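Local structure of putative pore-forming toxin (Bacteroides vulgatus ATCC 8482, 3KOG) at residues 41-46 and 58-63. The protein is of unknown function but is regarded as a putative pore-forming toxin, probably a secreted or lipid-anchored protein built largely of beta strands. Residues are numbered along the deposited sequence; the frame is centred on the assembly and turned at random. Where two conformers were deposited one is given.
Sequences SFSKGN and ESININ
Ser41 and Asn63 face each other as an antiparallel hydrogen-bonded pair: Ser41 N donates a hydrogen bond to Asn63 O at 2.8 Å, and Ser41 O accepts one from Asn63 N at 2.9 Å. The next rung, Ser43 N to Asn61 O (2.9 Å), is still a backbone bond, but there strand 39-42 has ended and the chain turns away. What finishes the ladder is a side chain. With OG set between its own backbone N and carbonyl carbon (chi1 59°), Ser43 accepts a hydrogen bond from Asn61 N at 2.9 Å, nearly straight at 167°, in place of a main-chain carbonyl. Water 2 donates to Ser59 O; its 2.5 Å approach to Ser43 OG is unusually short and doubtful. Water 1 lies within bonding distance of Asn61 O and Asn63 OD1, though it may not serve both at once, while Asn61 OD1 is taken up by Ser74 on strand 69-77.

Phe42 and Ile62, a non-hydrogen-bonded pair, run side by side on the face opposite Ser41 and Asn63, CD2 4.0 Å from CG1, where Ile21 and Pro23 of strand 18-27 cover Ile62. Chemically, then, a serine hydroxyl takes over from a peptide carbonyl, keeping Asn61 N satisfied where the outer strand stops; water probably plays a lesser part.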
loop_
_atom_site.group_PDB
_atom_site.type_symbol
_atom_site.label_atom_id
_atom_site.label_comp_id
_atom_site.label_asym_id
_atom_site.label_seq_id
_atom_site.Cartn_x
_atom_site.Cartn_y
_atom_site.Cartn_z
ATOM N N SER A 41 -10.450 -13.064 4.084
ATOM C CA SER A 41 -9.579 -14.002 3.435
ATOM C C SER A 41 -8.729 -13.331 2.360
ATOM O O SER A 41 -9.176 -12.405 1.651
ATOM C CB SER A 41 -10.396 -15.162 2.844
ATOM O OG SER A 41 -11.288 -14.686 1.854
ATOM N N PHE A 42 -7.483 -13.765 2.280
ATOM C CA PHE A 42 -6.547 -13.339 1.259
ATOM C C PHE A 42 -6.419 -14.467 0.258
ATOM O O PHE A 42 -6.168 -15.582 0.691
ATOM C CB PHE A 42 -5.162 -13.128 1.865
ATOM C CG PHE A 42 -5.071 -12.019 2.859
ATOM C CD1 PHE A 42 -5.401 -12.230 4.182
ATOM C CD2 PHE A 42 -4.694 -10.741 2.451
ATOM C CE1 PHE A 42 -5.338 -11.169 5.133
ATOM C CE2 PHE A 42 -4.585 -9.695 3.381
ATOM C CZ PHE A 42 -4.879 -9.916 4.717
ATOM N N SER A 43 -6.575 -14.194 -1.048
ATOM C CA SER A 43 -6.365 -15.172 -2.113
ATOM C C SER A 43 -5.033 -15.896 -2.049
ATOM O O SER A 43 -4.987 -17.075 -2.320
ATOM C CB SER A 43 -6.493 -14.567 -3.538
ATOM O OG SER A 43 -5.563 -13.533 -3.729
ATOM N N LYS A 44 -3.999 -15.161 -1.694
ATOM C CA LYS A 44 -2.692 -15.715 -1.452
ATOM C C LYS A 44 -2.088 -14.876 -0.334
ATOM O O LYS A 44 -2.214 -13.638 -0.297
ATOM C CB LYS A 44 -1.807 -15.715 -2.746
ATOM C CG LYS A 44 -2.202 -16.877 -3.705
ATOM C CD LYS A 44 -1.377 -17.054 -4.973
ATOM C CE LYS A 44 -1.665 -18.416 -5.557
ATOM N NZ LYS A 44 -2.984 -18.505 -6.116
ATOM N N GLY A 45 -1.467 -15.590 0.608
ATOM C CA GLY A 45 -0.680 -15.002 1.633
ATOM C C GLY A 45 -1.477 -14.509 2.821
ATOM O O GLY A 45 -2.687 -14.738 2.891
ATOM N N ASN A 46 -0.786 -13.844 3.764
ATOM C CA ASN A 46 -1.409 -13.454 5.016
ATOM C C ASN A 46 -1.428 -11.940 5.194
ATOM O O ASN A 46 -1.602 -11.453 6.306
ATOM C CB ASN A 46 -0.687 -14.127 6.202
ATOM C CG ASN A 46 0.823 -13.617 6.365
ATOM O OD1 ASN A 46 1.240 -12.624 5.703
ATOM N ND2 ASN A 46 1.584 -14.255 7.257
ATOM N N GLU A 58 2.203 -8.308 -8.215
ATOM C CA GLU A 58 1.181 -9.365 -8.148
ATOM C C GLU A 58 -0.112 -8.806 -7.566
ATOM O O GLU A 58 -0.090 -7.963 -6.680
ATOM C CB GLU A 58 1.746 -10.478 -7.259
ATOM C CG GLU A 58 0.846 -11.465 -6.764
ATOM C CD GLU A 58 1.549 -12.536 -5.907
ATOM O OE1 GLU A 58 2.513 -12.210 -5.187
ATOM O OE2 GLU A 58 1.069 -13.665 -5.929
ATOM N N SER A 59 -1.230 -9.339 -8.067
ATOM C CA SER A 59 -2.564 -8.961 -7.646
ATOM C C SER A 59 -3.105 -9.938 -6.626
ATOM O O SER A 59 -3.145 -11.155 -6.876
ATOM C CB SER A 59 -3.530 -8.915 -8.833
ATOM O OG SER A 59 -4.786 -8.403 -8.404
ATOM N N ILE A 60 -3.522 -9.405 -5.482
ATOM C CA ILE A 60 -4.090 -10.195 -4.362
ATOM C C ILE A 60 -5.564 -9.797 -4.264
ATOM O O ILE A 60 -5.869 -8.604 -4.308
ATOM C CB ILE A 60 -3.421 -9.802 -3.016
ATOM C CG1 ILE A 60 -1.876 -9.950 -3.093
ATOM C CG2 ILE A 60 -4.018 -10.607 -1.821
ATOM C CD1 ILE A 60 -1.418 -11.384 -3.454
ATOM N N ASN A 61 -6.452 -10.768 -4.123
ATOM C CA ASN A 61 -7.853 -10.487 -3.947
ATOM C C ASN A 61 -8.174 -10.713 -2.466
ATOM O O ASN A 61 -7.804 -11.744 -1.870
ATOM C CB ASN A 61 -8.718 -11.384 -4.832
ATOM C CG ASN A 61 -8.640 -11.020 -6.307
ATOM O OD1 ASN A 61 -7.918 -10.128 -6.715
ATOM N ND2 ASN A 61 -9.378 -11.742 -7.115
ATOM N N ILE A 62 -8.858 -9.757 -1.867
ATOM C CA ILE A 62 -9.269 -9.889 -0.450
ATOM C C ILE A 62 -10.784 -10.013 -0.387
ATOM O O ILE A 62 -11.453 -9.174 -0.944
ATOM C CB ILE A 62 -8.821 -8.696 0.370
ATOM C CG1 ILE A 62 -7.295 -8.559 0.341
ATOM C CG2 ILE A 62 -9.161 -8.914 1.862
ATOM C CD1 ILE A 62 -6.798 -7.545 -0.646
ATOM N N ASN A 63 -11.296 -11.065 0.247
ATOM C CA ASN A 63 -12.719 -11.243 0.408
ATOM C C ASN A 63 -13.106 -11.077 1.882
ATOM O O ASN A 63 -12.305 -11.399 2.781
ATOM C CB ASN A 63 -13.155 -12.626 -0.087
ATOM C CG ASN A 63 -13.259 -12.699 -1.609
ATOM O OD1 ASN A 63 -12.252 -12.706 -2.317
ATOM N ND2 ASN A 63 -14.486 -12.766 -2.110
HETATM O O HOH W 1 -9.897 -13.944 -1.200
HETATM O O HOH W 2 -4.049 -13.791 -5.648
#